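PDB 2H8O: geranyltranstransferase from Agrobacterium tumefaciens, which probably condenses geranyl diphosphate with isopentenyl diphosphate to give farnesyl diphosphate, as a member of the all-helical polyprenyl synthetase family. Local coordinates for residues Arg89-Gly101 against Leu313-Ala326. Residues are numbered along the deposited sequence; the frame is centred on the assembly and turned at random. Where two conformers were deposited one is given.
Sequences RPFLVIESVALLG and LAPYGEKAAILIAA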
ATOM      1  N   ARG A  89       9.202  15.325  -5.598  1.00 15.64           N
ATOM      2  CA  ARG A  89       9.180  13.947  -6.103  1.00 15.84           C
ATOM      3  C   ARG A  89       8.421  13.830  -7.459  1.00 16.28           C
ATOM      4  O   ARG A  89       8.971  13.291  -8.427  1.00 16.61           O
ATOM      5  CB  ARG A  89       8.687  12.980  -5.024  1.00 16.43           C
ATOM      6  CG  ARG A  89       9.727  12.891  -3.910  1.00 16.64           C
ATOM      7  CD  ARG A  89       9.205  12.283  -2.627  1.00 15.61           C
ATOM      8  NE  ARG A  89      10.162  12.447  -1.527  1.00 16.96           N
ATOM      9  CZ  ARG A  89      10.352  13.581  -0.863  1.00 16.75           C
ATOM     10  NH1 ARG A  89       9.652  14.685  -1.158  1.00 18.81           N
ATOM     11  NH2 ARG A  89      11.241  13.626   0.114  1.00 18.77           N
ATOM     12  N   PRO A  90       7.183  14.359  -7.544  1.00 16.38           N
ATOM     13  CA  PRO A  90       6.552  14.433  -8.860  1.00 16.35           C
ATOM     14  C   PRO A  90       7.360  15.198  -9.913  1.00 15.88           C
ATOM     15  O   PRO A  90       7.368  14.811 -11.075  1.00 16.03           O
ATOM     16  CB  PRO A  90       5.224  15.148  -8.596  1.00 17.35           C
ATOM     17  CG  PRO A  90       5.086  15.289  -7.187  1.00 17.80           C
ATOM     18  CD  PRO A  90       6.271  14.777  -6.464  1.00 16.57           C
ATOM     19  N   PHE A  91       8.024  16.278  -9.506  1.00 15.96           N
ATOM     20  CA  PHE A  91       8.862  17.036 -10.415  1.00 15.80           C
ATOM     21  C   PHE A  91       9.881  16.110 -11.070  1.00 15.54           C
ATOM     22  O   PHE A  91      10.087  16.130 -12.298  1.00 15.89           O
ATOM     23  CB  PHE A  91       9.576  18.171  -9.678  1.00 17.12           C
ATOM     24  CG  PHE A  91      10.669  18.797 -10.465  1.00 17.03           C
ATOM     25  CD1 PHE A  91      10.445  19.927 -11.234  1.00 18.51           C
ATOM     26  CD2 PHE A  91      11.945  18.247 -10.456  1.00 18.98           C
ATOM     27  CE1 PHE A  91      11.494  20.490 -11.966  1.00 20.42           C
ATOM     28  CE2 PHE A  91      12.969  18.817 -11.195  1.00 20.58           C
ATOM     29  CZ  PHE A  91      12.742  19.921 -11.929  1.00 21.39           C
ATOM     30  N   LEU A  92      10.529  15.287 -10.240  1.00 15.34           N
ATOM     31  CA  LEU A  92      11.588  14.411 -10.728  1.00 15.50           C
ATOM     32  C   LEU A  92      11.041  13.341 -11.682  1.00 15.02           C
ATOM     33  O   LEU A  92      11.666  13.026 -12.713  1.00 16.24           O
ATOM     34  CB  LEU A  92      12.358  13.780  -9.559  1.00 14.98           C
ATOM     35  CG  LEU A  92      13.210  14.761  -8.733  1.00 15.45           C
ATOM     36  CD1 LEU A  92      13.637  14.122  -7.407  1.00 16.17           C
ATOM     37  CD2 LEU A  92      14.422  15.244  -9.525  1.00 17.83           C
ATOM     38  N   VAL A  93       9.871  12.792 -11.372  1.00 14.99           N
ATOM     39  CA  VAL A  93       9.222  11.837 -12.276  1.00 15.23           C
ATOM     40  C   VAL A  93       8.915  12.486 -13.644  1.00 15.33           C
ATOM     41  O   VAL A  93       9.315  11.985 -14.725  1.00 16.06           O
ATOM     42  CB  VAL A  93       7.948  11.250 -11.674  1.00 15.30           C
ATOM     43  CG1 VAL A  93       7.281  10.320 -12.696  1.00 15.39           C
ATOM     44  CG2 VAL A  93       8.254  10.503 -10.358  1.00 14.95           C
ATOM     45  N   ILE A  94       8.223  13.612 -13.590  1.00 15.87           N
ATOM     46  CA  ILE A  94       7.832  14.344 -14.792  1.00 15.25           C
ATOM     47  C   ILE A  94       9.060  14.675 -15.640  1.00 15.00           C
ATOM     48  O   ILE A  94       9.055  14.509 -16.866  1.00 15.98           O
ATOM     49  CB  ILE A  94       7.073  15.636 -14.395  1.00 15.56           C
ATOM     50  CG1 ILE A  94       5.692  15.280 -13.804  1.00 15.96           C
ATOM     51  CG2 ILE A  94       6.921  16.576 -15.609  1.00 15.92           C
ATOM     52  CD1 ILE A  94       5.042  16.388 -13.025  1.00 16.25           C
ATOM     53  N   GLU A  95      10.111  15.173 -14.996  1.00 15.67           N
ATOM     54  CA  GLU A  95      11.288  15.636 -15.749  1.00 15.94           C
ATOM     55  C   GLU A  95      12.187  14.486 -16.233  1.00 16.47           C
ATOM     56  O   GLU A  95      12.820  14.590 -17.274  1.00 16.12           O
ATOM     57  CB  GLU A  95      12.046  16.712 -14.973  1.00 16.16           C
ATOM     58  CG  GLU A  95      11.204  18.008 -14.785  1.00 15.90           C
ATOM     59  CD  GLU A  95      10.749  18.645 -16.127  1.00 16.87           C
ATOM     60  OE1 GLU A  95      11.488  18.544 -17.140  1.00 16.34           O
ATOM     61  OE2 GLU A  95       9.662  19.292 -16.181  1.00 18.62           O
ATOM     62  N   SER A  96      12.212  13.380 -15.494  1.00 16.20           N
ATOM     63  CA  SER A  96      12.900  12.173 -15.961  0.50 16.19           C
ATOM     64  C   SER A  96      12.188  11.634 -17.199  1.00 16.65           C
ATOM     65  O   SER A  96      12.826  11.297 -18.209  1.00 17.24           O
ATOM     66  CB  SER A  96      12.944  11.099 -14.873  0.50 16.53           C
ATOM     67  OG  SER A  96      13.618   9.941 -15.343  0.50 15.34           O
ATOM     68  N   VAL A  97      10.861  11.591 -17.133  1.00 16.36           N
ATOM     69  CA  VAL A  97      10.073  11.166 -18.276  1.00 16.80           C
ATOM     70  C   VAL A  97      10.348  12.084 -19.485  1.00 16.45           C
ATOM     71  O   VAL A  97      10.565  11.589 -20.599  1.00 17.34           O
ATOM     72  CB  VAL A  97       8.566  11.119 -17.955  1.00 16.58           C
ATOM     73  CG1 VAL A  97       7.762  10.838 -19.216  1.00 17.49           C
ATOM     74  CG2 VAL A  97       8.263  10.035 -16.884  1.00 16.25           C
ATOM     75  N   ALA A  98      10.362  13.405 -19.283  1.00 16.25           N
ATOM     76  CA  ALA A  98      10.603  14.356 -20.375  1.00 17.08           C
ATOM     77  C   ALA A  98      11.999  14.186 -20.974  1.00 17.64           C
ATOM     78  O   ALA A  98      12.161  14.217 -22.209  1.00 18.22           O
ATOM     79  CB  ALA A  98      10.427  15.775 -19.896  1.00 17.39           C
ATOM     80  N   LEU A  99      12.997  14.019 -20.103  1.00 17.93           N
ATOM     81  CA  LEU A  99      14.373  13.816 -20.541  1.00 18.28           C
ATOM     82  C   LEU A  99      14.491  12.672 -21.527  1.00 19.10           C
ATOM     83  O   LEU A  99      15.245  12.776 -22.519  1.00 18.91           O
ATOM     84  CB  LEU A  99      15.299  13.547 -19.355  1.00 18.18           C
ATOM     85  CG  LEU A  99      16.770  13.298 -19.683  1.00 18.04           C
ATOM     86  CD1 LEU A  99      17.456  14.584 -20.133  1.00 20.65           C
ATOM     87  CD2 LEU A  99      17.459  12.661 -18.477  1.00 18.22           C
ATOM     88  N   LEU A 100      13.762  11.593 -21.247  1.00 19.36           N
ATOM     89  CA  LEU A 100      13.856  10.324 -21.985  1.00 20.48           C
ATOM     90  C   LEU A 100      12.751  10.160 -23.042  1.00 21.16           C
ATOM     91  O   LEU A 100      12.626   9.093 -23.645  1.00 23.79           O
ATOM     92  CB  LEU A 100      13.830   9.155 -20.992  1.00 20.81           C
ATOM     93  CG  LEU A 100      14.952   9.178 -19.945  1.00 20.76           C
ATOM     94  CD1 LEU A 100      14.876   8.043 -18.904  1.00 21.92           C
ATOM     95  CD2 LEU A 100      16.294   9.146 -20.666  1.00 20.11           C
ATOM     96  N   GLY A 101      11.957  11.203 -23.241  1.00 21.40           N
ATOM     97  CA  GLY A 101      10.937  11.235 -24.281  1.00 21.21           C
ATOM     98  C   GLY A 101       9.704  10.375 -24.071  1.00 21.59           C
ATOM     99  O   GLY A 101       8.995  10.063 -25.046  1.00 22.62           O
ATOM    100  N   LEU A 313      24.288  12.906 -16.568  1.00 18.42           N
ATOM    101  CA  LEU A 313      23.337  13.307 -17.595  1.00 18.58           C
ATOM    102  C   LEU A 313      23.969  14.037 -18.771  1.00 19.13           C
ATOM    103  O   LEU A 313      23.250  14.499 -19.665  1.00 18.83           O
ATOM    104  CB  LEU A 313      22.255  14.193 -16.976  1.00 18.36           C
ATOM    105  CG  LEU A 313      21.426  13.518 -15.885  1.00 17.95           C
ATOM    106  CD1 LEU A 313      20.178  14.384 -15.549  1.00 19.28           C
ATOM    107  CD2 LEU A 313      21.019  12.070 -16.230  1.00 19.06           C
ATOM    108  N   ALA A 314      25.296  14.118 -18.781  1.00 20.26           N
ATOM    109  CA  ALA A 314      26.039  14.758 -19.859  1.00 20.51           C
ATOM    110  C   ALA A 314      25.609  14.281 -21.236  1.00 21.06           C
ATOM    111  O   ALA A 314      25.487  15.103 -22.153  1.00 21.70           O
ATOM    112  CB  ALA A 314      27.539  14.519 -19.676  1.00 20.48           C
ATOM    113  N   PRO A 315      25.391  12.963 -21.409  1.00 21.28           N
ATOM    114  CA  PRO A 315      25.090  12.504 -22.774  1.00 21.66           C
ATOM    115  C   PRO A 315      23.811  13.073 -23.399  1.00 21.87           C
ATOM    116  O   PRO A 315      23.666  13.028 -24.623  1.00 22.42           O
ATOM    117  CB  PRO A 315      24.966  10.983 -22.615  1.00 22.07           C
ATOM    118  CG  PRO A 315      25.744  10.668 -21.399  1.00 22.36           C
ATOM    119  CD  PRO A 315      25.478  11.825 -20.476  1.00 21.58           C
ATOM    120  N   TYR A 316      22.903  13.602 -22.580  1.00 21.09           N
ATOM    121  CA  TYR A 316      21.651  14.173 -23.079  1.00 21.26           C
ATOM    122  C   TYR A 316      21.755  15.645 -23.458  1.00 20.74           C
ATOM    123  O   TYR A 316      20.779  16.205 -23.950  1.00 20.48           O
ATOM    124  CB  TYR A 316      20.528  13.983 -22.049  1.00 21.47           C
ATOM    125  CG  TYR A 316      20.324  12.536 -21.721  1.00 22.37           C
ATOM    126  CD1 TYR A 316      19.532  11.716 -22.523  1.00 22.45           C
ATOM    127  CD2 TYR A 316      20.951  11.973 -20.617  1.00 23.36           C
ATOM    128  CE1 TYR A 316      19.374  10.360 -22.222  1.00 23.60           C
ATOM    129  CE2 TYR A 316      20.800  10.636 -20.317  1.00 24.28           C
ATOM    130  CZ  TYR A 316      20.020   9.834 -21.126  1.00 23.48           C
ATOM    131  OH  TYR A 316      19.899   8.505 -20.787  1.00 25.61           O
ATOM    132  N   GLY A 317      22.918  16.264 -23.236  1.00 20.32           N
ATOM    133  CA  GLY A 317      23.145  17.655 -23.624  1.00 20.62           C
ATOM    134  C   GLY A 317      22.186  18.639 -22.976  1.00 20.69           C
ATOM    135  O   GLY A 317      21.837  18.491 -21.806  1.00 20.35           O
ATOM    136  N   GLU A 318      21.742  19.627 -23.752  1.00 21.04           N
ATOM    137  CA  GLU A 318      20.894  20.703 -23.228  1.00 21.55           C
ATOM    138  C   GLU A 318      19.600  20.197 -22.618  1.00 21.36           C
ATOM    139  O   GLU A 318      19.002  20.851 -21.753  1.00 21.45           O
ATOM    140  CB  GLU A 318      20.524  21.688 -24.350  1.00 21.94           C
ATOM    141  CG  GLU A 318      21.678  22.277 -25.118  1.00 25.44           C
ATOM    142  CD  GLU A 318      22.494  23.264 -24.317  1.00 28.78           C
ATOM    143  OE1 GLU A 318      22.367  23.280 -23.072  1.00 31.85           O
ATOM    144  OE2 GLU A 318      23.262  24.029 -24.953  1.00 32.58           O
ATOM    145  N   LYS A 319      19.134  19.050 -23.100  1.00 21.40           N
ATOM    146  CA  LYS A 319      17.883  18.481 -22.656  1.00 21.46           C
ATOM    147  C   LYS A 319      17.929  18.089 -21.163  1.00 20.64           C
ATOM    148  O   LYS A 319      16.886  17.953 -20.521  1.00 20.26           O
ATOM    149  CB  LYS A 319      17.571  17.266 -23.520  1.00 22.21           C
ATOM    150  CG  LYS A 319      16.170  16.737 -23.397  1.00 23.81           C
ATOM    151  CD  LYS A 319      15.836  15.776 -24.532  1.00 25.12           C
ATOM    152  CE  LYS A 319      16.805  14.603 -24.602  1.00 28.76           C
ATOM    153  NZ  LYS A 319      17.937  14.837 -25.570  1.00 31.41           N
ATOM    154  N   ALA A 320      19.131  17.935 -20.615  1.00 19.01           N
ATOM    155  CA  ALA A 320      19.312  17.600 -19.190  1.00 19.13           C
ATOM    156  C   ALA A 320      19.397  18.843 -18.280  1.00 18.55           C
ATOM    157  O   ALA A 320      19.535  18.724 -17.075  1.00 17.47           O
ATOM    158  CB  ALA A 320      20.560  16.709 -19.007  1.00 19.46           C
ATOM    159  N   ALA A 321      19.288  20.040 -18.844  1.00 18.88           N
ATOM    160  CA  ALA A 321      19.479  21.276 -18.073  1.00 18.99           C
ATOM    161  C   ALA A 321      18.564  21.399 -16.855  1.00 19.34           C
ATOM    162  O   ALA A 321      19.007  21.836 -15.791  1.00 19.44           O
ATOM    163  CB  ALA A 321      19.276  22.508 -18.975  1.00 19.99           C
ATOM    164  N   ILE A 322      17.301  21.028 -17.027  1.00 18.78           N
ATOM    165  CA  ILE A 322      16.318  21.127 -15.940  1.00 19.28           C
ATOM    166  C   ILE A 322      16.655  20.207 -14.777  1.00 18.63           C
ATOM    167  O   ILE A 322      16.601  20.612 -13.617  1.00 18.46           O
ATOM    168  CB  ILE A 322      14.890  20.839 -16.455  1.00 19.41           C
ATOM    169  CG1 ILE A 322      14.426  22.027 -17.301  1.00 21.04           C
ATOM    170  CG2 ILE A 322      13.934  20.588 -15.308  1.00 20.41           C
ATOM    171  CD1 ILE A 322      13.161  21.791 -18.018  1.00 22.24           C
ATOM    172  N   LEU A 323      16.990  18.962 -15.076  1.00 18.13           N
ATOM    173  CA  LEU A 323      17.373  18.022 -14.013  1.00 18.30           C
ATOM    174  C   LEU A 323      18.696  18.392 -13.373  1.00 18.50           C
ATOM    175  O   LEU A 323      18.870  18.219 -12.171  1.00 18.92           O
ATOM    176  CB  LEU A 323      17.418  16.595 -14.527  1.00 17.18           C
ATOM    177  CG  LEU A 323      16.043  15.946 -14.649  1.00 17.93           C
ATOM    178  CD1 LEU A 323      16.144  14.635 -15.432  1.00 19.40           C
ATOM    179  CD2 LEU A 323      15.379  15.738 -13.268  1.00 16.72           C
ATOM    180  N   ILE A 324      19.636  18.886 -14.169  1.00 19.51           N
ATOM    181  CA  ILE A 324      20.918  19.344 -13.614  1.00 20.20           C
ATOM    182  C   ILE A 324      20.686  20.547 -12.686  1.00 20.67           C
ATOM    183  O   ILE A 324      21.286  20.622 -11.611  1.00 20.55           O
ATOM    184  CB  ILE A 324      21.931  19.633 -14.728  1.00 21.11           C
ATOM    185  CG1 ILE A 324      22.375  18.298 -15.327  1.00 20.94           C
ATOM    186  CG2 ILE A 324      23.145  20.422 -14.199  1.00 20.25           C
ATOM    187  CD1 ILE A 324      23.226  18.436 -16.548  1.00 21.48           C
ATOM    188  N   ALA A 325      19.773  21.441 -13.069  1.00 20.65           N
ATOM    189  CA  ALA A 325      19.394  22.592 -12.232  1.00 20.94           C
ATOM    190  C   ALA A 325      18.766  22.132 -10.916  1.00 21.26           C
ATOM    191  O   ALA A 325      18.982  22.749  -9.876  1.00 21.31           O
ATOM    192  CB  ALA A 325      18.453  23.513 -12.973  1.00 21.17           C
ATOM    193  N   ALA A 326      17.987  21.054 -10.969  1.00 21.44           N
ATOM    194  CA  ALA A 326      17.402  20.491  -9.759  1.00 21.78           C
ATOM    195  C   ALA A 326      18.502  20.025  -8.813  1.00 21.77           C
ATOM    196  O   ALA A 326      18.440  20.285  -7.620  1.00 21.78           O
ATOM    197  CB  ALA A 326      16.463  19.347 -10.094  1.00 21.52           C
TER
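Glu95 turns its carboxylate past Ile322, whose methyl CG2 lies 3.7 Å from OE1, while OE2 is gripped twice from helix 34-57, by a salt bridge to Arg42 and a hydrogen bond from Asn46 ND2. Those two bonds probably favour the charged form of this buried acid; chi1 (-65°) lays CG over one face of the Phe91 ring, toward its rim, and the bend at chi2 then turns the carboxylate toward Ile322. With OE2 held by a third helix, the side chains meet mainly through apolar contacts, and no hydrogen bond crosses between the segments. One knob-into-hole contact joins the roughly antiparallel helices 89-99 and 321-326, whose axes approach to 9.9 Å and cross at -149°. Leu323 is the knob, set among Leu92, Glu95, Ser96 and Leu99; its CD2 meets Leu92 CD2 at 3.9 Å, and its CD1 rests against Leu99. Toward one end, Phe91 brings CZ to within 3.6 Å of Ile322 CG2 and CE2 to 3.7 Å from Ala326 CB. At the other, Leu99 meets the 3-10 segment 314-320, sending CD2 over one face of Tyr316 in a CH-pi contact 4.3 Å from the ring centroid, and CD1 to Ala320 CA (3.7 Å). The tyrosine hydroxyl hydrogen-bonds to Glu243. Within the all-helical prenyltransferase fold, helix 34-57 lies beside Phe91 and Ile322, helix 211-237 against Leu92, and helix 241-267 against Ser96 and Tyr316.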